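Local structure of PAN2-PAN3 deadenylation complex catalytic subunit pan2 (Neurospora crassa, 4CZX) at residues Lys186-Leu198 against Asp203-Thr215. The protein is the catalytic subunit of the PAN deadenylation complex, which probably shortens mRNA poly(A) tails, represented here by its N-terminal WD40 domain. Numbering follows the deposited sequence.
Sequences KQWQAHGAFINDL and DFIVTCGGSHRQT
In this WD40 beta-propeller, the outer strand of one blade (184-189) leads into the innermost strand of the next (194-200), which forms an antiparallel hairpin with strand 204-210. Two classic beta bulges mark the pairing: Ala193 and Phe194 face Gly210, whose O accepts Ala193 N at 2.9 Å and Phe194 N at 3.2 Å, while Asn196 and Asp197 face Cys208. Between the blades, the imidazole of His191 lies over the backbone of Gly209, its CA 3.6 Å from the ring centroid and 13° off the normal; the lack of a side chain at Gly209 lets the ring lie this close. At the ring edge NE2 hydrogen-bonds Thr207 OG1 (2.8 Å), while ND1 is held by Asp223, so both nitrogens fix the ring's rotation. The phenyl of Phe194, with CG wedged between backbone N and carbonyl carbon (chi1 71°), turns one face to Gly210 N and brings CE1 to within 3.4 Å of His212 O at its edge. The guanidinium of Arg213, bonded to Asn170 O, lays a face against Phe194, with Arg213 NH2 3.6 Å from Phe194 CB. An alanine at Phe194 would keep that CB but is likely to leave a gap over the Gly209-Gly210 backbone. Deeper in, Ile205 CG2 touches both Trp188 CZ3 and Leu198 CD1 (3.9 and 4.0 Å). An Asp223-His191-Thr207 relay, as in the Asp-His-Ser/Thr network of WD40 blades, and side-chain-free glycines thus let the interblade link lie close against the hairpin.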
ATOM      1  N   LYS A 186     -53.920   5.532   5.186  1.00 44.08           N
ATOM      2  CA  LYS A 186     -54.249   5.903   6.556  1.00 42.19           C
ATOM      3  C   LYS A 186     -52.994   6.357   7.296  1.00 41.83           C
ATOM      4  O   LYS A 186     -51.922   5.790   7.093  1.00 39.20           O
ATOM      5  CB  LYS A 186     -54.895   4.715   7.269  1.00 45.13           C
ATOM      6  CG  LYS A 186     -55.144   4.890   8.749  1.00 52.59           C
ATOM      7  CD  LYS A 186     -56.405   5.680   9.006  1.00 62.47           C
ATOM      8  CE  LYS A 186     -57.082   5.224  10.293  1.00 70.12           C
ATOM      9  NZ  LYS A 186     -58.292   6.033  10.593  1.00 71.23           N
ATOM     10  N   GLN A 187     -53.119   7.388   8.131  1.00 36.12           N
ATOM     11  CA  GLN A 187     -52.017   7.823   8.983  0.50 41.73           C
ATOM     12  C   GLN A 187     -52.364   7.572  10.451  1.00 45.64           C
ATOM     13  O   GLN A 187     -53.481   7.870  10.894  1.00 46.85           O
ATOM     14  CB  GLN A 187     -51.696   9.302   8.734  0.50 40.51           C
ATOM     15  CG  GLN A 187     -51.420   9.614   7.263  0.50 40.65           C
ATOM     16  CD  GLN A 187     -50.837  10.997   7.026  0.50 45.88           C
ATOM     17  OE1 GLN A 187     -51.501  11.874   6.474  0.50 50.11           O
ATOM     18  NE2 GLN A 187     -49.580  11.191   7.423  0.50 42.44           N
ATOM     19  N   TRP A 188     -51.411   7.016  11.192  1.00 39.25           N
ATOM     20  CA  TRP A 188     -51.609   6.649  12.586  1.00 40.54           C
ATOM     21  C   TRP A 188     -50.606   7.392  13.463  1.00 40.86           C
ATOM     22  O   TRP A 188     -49.401   7.325  13.223  1.00 36.53           O
ATOM     23  CB  TRP A 188     -51.463   5.127  12.734  1.00 39.94           C
ATOM     24  CG  TRP A 188     -51.499   4.579  14.132  1.00 41.22           C
ATOM     25  CD1 TRP A 188     -52.348   4.940  15.145  1.00 48.14           C
ATOM     26  CD2 TRP A 188     -50.649   3.560  14.666  1.00 39.71           C
ATOM     27  NE1 TRP A 188     -52.071   4.209  16.276  1.00 44.85           N
ATOM     28  CE2 TRP A 188     -51.032   3.353  16.007  1.00 39.38           C
ATOM     29  CE3 TRP A 188     -49.591   2.802  14.139  1.00 36.22           C
ATOM     30  CZ2 TRP A 188     -50.399   2.421  16.828  1.00 39.23           C
ATOM     31  CZ3 TRP A 188     -48.963   1.880  14.958  1.00 36.95           C
ATOM     32  CH2 TRP A 188     -49.366   1.701  16.291  1.00 38.79           C
ATOM     33  N   GLN A 189     -51.096   8.107  14.471  1.00 37.49           N
ATOM     34  CA  GLN A 189     -50.195   8.817  15.377  1.00 41.16           C
ATOM     35  C   GLN A 189     -49.700   7.860  16.455  1.00 42.26           C
ATOM     36  O   GLN A 189     -50.396   7.604  17.433  1.00 47.62           O
ATOM     37  CB  GLN A 189     -50.888  10.020  16.014  1.00 39.18           C
ATOM     38  CG  GLN A 189     -49.942  10.874  16.825  1.00 47.50           C
ATOM     39  CD  GLN A 189     -49.011  11.667  15.949  1.00 52.42           C
ATOM     40  OE1 GLN A 189     -49.457  12.419  15.082  1.00 55.34           O
ATOM     41  NE2 GLN A 189     -47.707  11.498  16.154  1.00 53.32           N
ATOM     42  N   ALA A 190     -48.503   7.318  16.273  1.00 36.47           N
ATOM     43  CA  ALA A 190     -48.008   6.302  17.193  1.00 33.74           C
ATOM     44  C   ALA A 190     -47.318   6.932  18.396  1.00 34.70           C
ATOM     45  O   ALA A 190     -47.697   6.681  19.539  1.00 33.53           O
ATOM     46  CB  ALA A 190     -47.067   5.345  16.469  1.00 35.46           C
ATOM     47  N   HIS A 191     -46.303   7.751  18.147  1.00 34.31           N
ATOM     48  CA  HIS A 191     -45.585   8.402  19.235  1.00 37.35           C
ATOM     49  C   HIS A 191     -45.379   9.881  18.934  1.00 37.11           C
ATOM     50  O   HIS A 191     -45.592  10.327  17.811  1.00 38.69           O
ATOM     51  CB  HIS A 191     -44.248   7.696  19.480  1.00 34.18           C
ATOM     52  CG  HIS A 191     -44.387   6.221  19.694  1.00 35.70           C
ATOM     53  ND1 HIS A 191     -44.445   5.650  20.948  1.00 35.62           N
ATOM     54  CD2 HIS A 191     -44.509   5.200  18.810  1.00 36.12           C
ATOM     55  CE1 HIS A 191     -44.591   4.342  20.828  1.00 32.63           C
ATOM     56  NE2 HIS A 191     -44.636   4.043  19.541  1.00 33.11           N
ATOM     57  N   GLY A 192     -44.987  10.644  19.949  1.00 36.84           N
ATOM     58  CA  GLY A 192     -44.919  12.084  19.830  1.00 39.43           C
ATOM     59  C   GLY A 192     -43.884  12.655  18.870  1.00 38.15           C
ATOM     60  O   GLY A 192     -44.175  13.623  18.176  1.00 37.07           O
ATOM     61  N   ALA A 193     -42.681  12.080  18.829  1.00 30.83           N
ATOM     62  CA  ALA A 193     -41.606  12.643  18.002  1.00 29.57           C
ATOM     63  C   ALA A 193     -40.803  11.605  17.229  1.00 32.45           C
ATOM     64  O   ALA A 193     -40.219  11.921  16.181  1.00 31.67           O
ATOM     65  CB  ALA A 193     -40.654  13.464  18.866  1.00 31.61           C
ATOM     66  N   PHE A 194     -40.715  10.386  17.751  1.00 33.03           N
ATOM     67  CA  PHE A 194     -39.940   9.354  17.063  1.00 30.98           C
ATOM     68  C   PHE A 194     -40.435   7.949  17.335  1.00 30.15           C
ATOM     69  O   PHE A 194     -41.067   7.659  18.348  1.00 32.61           O
ATOM     70  CB  PHE A 194     -38.445   9.427  17.433  1.00 27.72           C
ATOM     71  CG  PHE A 194     -38.141   8.991  18.840  1.00 30.15           C
ATOM     72  CD1 PHE A 194     -38.242   9.900  19.898  1.00 32.10           C
ATOM     73  CD2 PHE A 194     -37.742   7.690  19.112  1.00 32.11           C
ATOM     74  CE1 PHE A 194     -37.966   9.505  21.201  1.00 31.38           C
ATOM     75  CE2 PHE A 194     -37.467   7.286  20.407  1.00 31.90           C
ATOM     76  CZ  PHE A 194     -37.581   8.196  21.460  1.00 32.26           C
ATOM     77  N   ILE A 195     -40.081   7.083  16.405  1.00 27.17           N
ATOM     78  CA  ILE A 195     -40.338   5.661  16.480  1.00 25.73           C
ATOM     79  C   ILE A 195     -38.972   4.991  16.509  1.00 27.88           C
ATOM     80  O   ILE A 195     -38.176   5.188  15.603  1.00 27.82           O
ATOM     81  CB  ILE A 195     -41.177   5.204  15.287  1.00 31.92           C
ATOM     82  CG1 ILE A 195     -42.636   5.649  15.502  1.00 33.08           C
ATOM     83  CG2 ILE A 195     -41.099   3.680  15.101  1.00 28.17           C
ATOM     84  CD1 ILE A 195     -43.508   5.556  14.283  1.00 28.13           C
ATOM     85  N   ASN A 196     -38.684   4.257  17.578  1.00 28.26           N
ATOM     86  CA  ASN A 196     -37.415   3.558  17.716  1.00 26.74           C
ATOM     87  C   ASN A 196     -37.445   2.163  17.064  1.00 24.60           C
ATOM     88  O   ASN A 196     -36.399   1.568  16.778  1.00 26.02           O
ATOM     89  CB  ASN A 196     -37.047   3.424  19.197  1.00 29.70           C
ATOM     90  CG  ASN A 196     -35.595   3.051  19.392  1.00 33.51           C
ATOM     91  OD1 ASN A 196     -34.715   3.677  18.817  1.00 31.46           O
ATOM     92  ND2 ASN A 196     -35.337   2.014  20.177  1.00 31.22           N
ATOM     93  N   ASP A 197     -38.650   1.646  16.844  1.00 26.16           N
ATOM     94  CA  ASP A 197     -38.814   0.310  16.280  1.00 27.11           C
ATOM     95  C   ASP A 197     -40.229   0.120  15.750  1.00 23.57           C
ATOM     96  O   ASP A 197     -41.197   0.659  16.296  1.00 27.39           O
ATOM     97  CB  ASP A 197     -38.508  -0.767  17.331  1.00 25.18           C
ATOM     98  CG  ASP A 197     -38.087  -2.109  16.699  1.00 35.09           C
ATOM     99  OD1 ASP A 197     -38.126  -2.227  15.457  1.00 32.79           O
ATOM    100  OD2 ASP A 197     -37.699  -3.034  17.447  1.00 31.14           O
ATOM    101  N   LEU A 198     -40.344  -0.674  14.690  1.00 24.76           N
ATOM    102  CA  LEU A 198     -41.632  -1.029  14.114  1.00 26.10           C
ATOM    103  C   LEU A 198     -41.581  -2.480  13.651  1.00 26.86           C
ATOM    104  O   LEU A 198     -40.604  -2.901  13.035  1.00 25.99           O
ATOM    105  CB  LEU A 198     -41.989  -0.099  12.938  1.00 27.53           C
ATOM    106  CG  LEU A 198     -43.333  -0.405  12.236  1.00 31.40           C
ATOM    107  CD1 LEU A 198     -43.997   0.857  11.692  1.00 28.36           C
ATOM    108  CD2 LEU A 198     -43.199  -1.436  11.110  1.00 31.90           C
ATOM    109  N   ASP A 203     -51.923  -8.865  10.522  1.00 34.79           N
ATOM    110  CA  ASP A 203     -53.039  -8.352  11.323  1.00 35.48           C
ATOM    111  C   ASP A 203     -52.714  -7.165  12.240  1.00 37.51           C
ATOM    112  O   ASP A 203     -53.634  -6.496  12.728  1.00 38.86           O
ATOM    113  CB  ASP A 203     -53.635  -9.467  12.182  1.00 38.89           C
ATOM    114  CG  ASP A 203     -54.267 -10.565  11.353  1.00 49.45           C
ATOM    115  OD1 ASP A 203     -54.632 -10.308  10.180  1.00 44.66           O
ATOM    116  OD2 ASP A 203     -54.402 -11.683  11.887  1.00 51.26           O
ATOM    117  N   PHE A 204     -51.433  -6.907  12.500  1.00 35.33           N
ATOM    118  CA  PHE A 204     -51.061  -5.863  13.457  1.00 32.41           C
ATOM    119  C   PHE A 204     -49.872  -5.010  13.045  1.00 33.34           C
ATOM    120  O   PHE A 204     -48.987  -5.462  12.319  1.00 34.52           O
ATOM    121  CB  PHE A 204     -50.726  -6.474  14.824  1.00 33.45           C
ATOM    122  CG  PHE A 204     -51.846  -7.276  15.428  1.00 37.03           C
ATOM    123  CD1 PHE A 204     -52.857  -6.655  16.143  1.00 42.64           C
ATOM    124  CD2 PHE A 204     -51.872  -8.653  15.294  1.00 38.41           C
ATOM    125  CE1 PHE A 204     -53.894  -7.409  16.703  1.00 46.28           C
ATOM    126  CE2 PHE A 204     -52.907  -9.407  15.849  1.00 39.36           C
ATOM    127  CZ  PHE A 204     -53.907  -8.778  16.555  1.00 41.27           C
ATOM    128  N   ILE A 205     -49.860  -3.771  13.533  1.00 30.12           N
ATOM    129  CA  ILE A 205     -48.624  -3.002  13.646  1.00 30.65           C
ATOM    130  C   ILE A 205     -48.299  -2.793  15.119  1.00 34.38           C
ATOM    131  O   ILE A 205     -49.204  -2.560  15.930  1.00 33.60           O
ATOM    132  CB  ILE A 205     -48.707  -1.620  12.978  1.00 33.17           C
ATOM    133  CG1 ILE A 205     -49.420  -1.693  11.629  1.00 35.13           C
ATOM    134  CG2 ILE A 205     -47.297  -0.997  12.866  1.00 28.74           C
ATOM    135  CD1 ILE A 205     -49.622  -0.325  10.999  1.00 35.10           C
ATOM    136  N   VAL A 206     -47.017  -2.886  15.463  1.00 28.83           N
ATOM    137  CA  VAL A 206     -46.568  -2.552  16.808  1.00 28.92           C
ATOM    138  C   VAL A 206     -45.354  -1.622  16.726  1.00 32.85           C
ATOM    139  O   VAL A 206     -44.478  -1.791  15.874  1.00 28.74           O
ATOM    140  CB  VAL A 206     -46.225  -3.811  17.640  1.00 28.15           C
ATOM    141  CG1 VAL A 206     -47.491  -4.500  18.134  1.00 31.18           C
ATOM    142  CG2 VAL A 206     -45.328  -4.776  16.835  1.00 30.97           C
ATOM    143  N   THR A 207     -45.313  -0.609  17.590  1.00 31.15           N
ATOM    144  CA  THR A 207     -44.193   0.325  17.567  1.00 31.16           C
ATOM    145  C   THR A 207     -43.700   0.668  18.956  1.00 30.05           C
ATOM    146  O   THR A 207     -44.454   0.593  19.937  1.00 31.58           O
ATOM    147  CB  THR A 207     -44.536   1.664  16.859  1.00 34.11           C
ATOM    148  OG1 THR A 207     -45.568   2.344  17.588  1.00 37.17           O
ATOM    149  CG2 THR A 207     -44.963   1.434  15.407  1.00 31.16           C
ATOM    150  N   CYS A 208     -42.425   1.044  19.013  1.00 28.33           N
ATOM    151  CA  CYS A 208     -41.819   1.647  20.192  1.00 31.32           C
ATOM    152  C   CYS A 208     -41.334   3.045  19.819  1.00 31.28           C
ATOM    153  O   CYS A 208     -40.913   3.270  18.695  1.00 31.06           O
ATOM    154  CB  CYS A 208     -40.641   0.807  20.691  1.00 29.78           C
ATOM    155  SG  CYS A 208     -41.065  -0.883  21.113  1.00 34.44           S
ATOM    156  N   GLY A 209     -41.388   3.991  20.747  1.00 30.48           N
ATOM    157  CA  GLY A 209     -40.921   5.322  20.419  1.00 29.62           C
ATOM    158  C   GLY A 209     -41.037   6.253  21.607  1.00 30.50           C
ATOM    159  O   GLY A 209     -41.148   5.791  22.748  1.00 32.38           O
ATOM    160  N   GLY A 210     -41.016   7.556  21.339  1.00 31.68           N
ATOM    161  CA  GLY A 210     -41.113   8.552  22.401  1.00 31.71           C
ATOM    162  C   GLY A 210     -41.599   9.916  21.948  1.00 33.08           C
ATOM    163  O   GLY A 210     -41.776  10.169  20.751  1.00 33.52           O
ATOM    164  N   SER A 211     -41.791  10.804  22.921  1.00 33.81           N
ATOM    165  CA  SER A 211     -42.440  12.090  22.699  1.00 35.90           C
ATOM    166  C   SER A 211     -41.512  13.210  22.234  1.00 36.33           C
ATOM    167  O   SER A 211     -41.985  14.194  21.668  1.00 37.79           O
ATOM    168  CB  SER A 211     -43.151  12.534  23.985  1.00 39.75           C
ATOM    169  OG  SER A 211     -44.186  11.627  24.323  1.00 40.19           O
ATOM    170  N   HIS A 212     -40.206  13.077  22.480  1.00 33.52           N
ATOM    171  CA  HIS A 212     -39.250  14.115  22.072  1.00 32.55           C
ATOM    172  C   HIS A 212     -37.907  13.541  21.688  1.00 31.11           C
ATOM    173  O   HIS A 212     -37.368  12.687  22.392  1.00 34.67           O
ATOM    174  CB  HIS A 212     -39.028  15.146  23.182  1.00 30.66           C
ATOM    175  CG  HIS A 212     -40.293  15.778  23.669  1.00 40.98           C
ATOM    176  ND1 HIS A 212     -40.896  15.414  24.853  1.00 42.86           N
ATOM    177  CD2 HIS A 212     -41.091  16.719  23.111  1.00 40.32           C
ATOM    178  CE1 HIS A 212     -41.998  16.125  25.020  1.00 43.29           C
ATOM    179  NE2 HIS A 212     -42.138  16.925  23.978  1.00 47.83           N
ATOM    180  N   ARG A 213     -37.354  14.046  20.593  1.00 35.31           N
ATOM    181  CA  ARG A 213     -35.990  13.702  20.235  1.00 27.83           C
ATOM    182  C   ARG A 213     -35.024  14.469  21.149  1.00 26.63           C
ATOM    183  O   ARG A 213     -35.401  15.429  21.843  1.00 29.16           O
ATOM    184  CB  ARG A 213     -35.717  13.998  18.764  1.00 27.14           C
ATOM    185  CG  ARG A 213     -36.362  12.968  17.830  1.00 28.98           C
ATOM    186  CD  ARG A 213     -36.188  13.328  16.365  1.00 26.35           C
ATOM    187  NE  ARG A 213     -36.857  12.331  15.524  1.00 27.37           N
ATOM    188  CZ  ARG A 213     -36.264  11.241  15.044  1.00 29.12           C
ATOM    189  NH1 ARG A 213     -34.997  11.016  15.328  1.00 27.13           N
ATOM    190  NH2 ARG A 213     -36.941  10.376  14.291  1.00 27.44           N
ATOM    191  N   GLN A 214     -33.784  14.006  21.154  1.00 28.71           N
ATOM    192  CA  GLN A 214     -32.768  14.484  22.084  1.00 32.37           C
ATOM    193  C   GLN A 214     -32.399  15.944  21.850  1.00 28.24           C
ATOM    194  O   GLN A 214     -32.242  16.382  20.704  1.00 26.58           O
ATOM    195  CB  GLN A 214     -31.522  13.593  21.953  1.00 26.81           C
ATOM    196  CG  GLN A 214     -30.401  13.927  22.921  1.00 30.44           C
ATOM    197  CD  GLN A 214     -29.198  13.026  22.704  1.00 30.08           C
ATOM    198  OE1 GLN A 214     -29.046  12.406  21.643  1.00 27.88           O
ATOM    199  NE2 GLN A 214     -28.313  12.978  23.694  1.00 31.25           N
ATOM    200  N   THR A 215     -32.279  16.694  22.949  1.00 26.53           N
ATOM    201  CA  THR A 215     -31.701  18.028  22.948  1.00 27.70           C
ATOM    202  C   THR A 215     -30.718  18.135  24.099  1.00 34.48           C
ATOM    203  O   THR A 215     -30.620  17.206  24.905  1.00 30.92           O
ATOM    204  CB  THR A 215     -32.754  19.125  23.112  1.00 29.36           C
ATOM    205  OG1 THR A 215     -33.172  19.160  24.484  1.00 30.49           O
ATOM    206  CG2 THR A 215     -33.968  18.862  22.211  1.00 33.46           C
TER
HETATM  207  O   HOH W   1     -44.826   9.496  22.784  1.00 26.30           O
HETATM  208  O   HOH W   2     -44.713  15.532  21.017  1.00 43.06           O
HETATM  209  O   HOH W   3     -39.374  14.339  15.405  1.00 35.67           O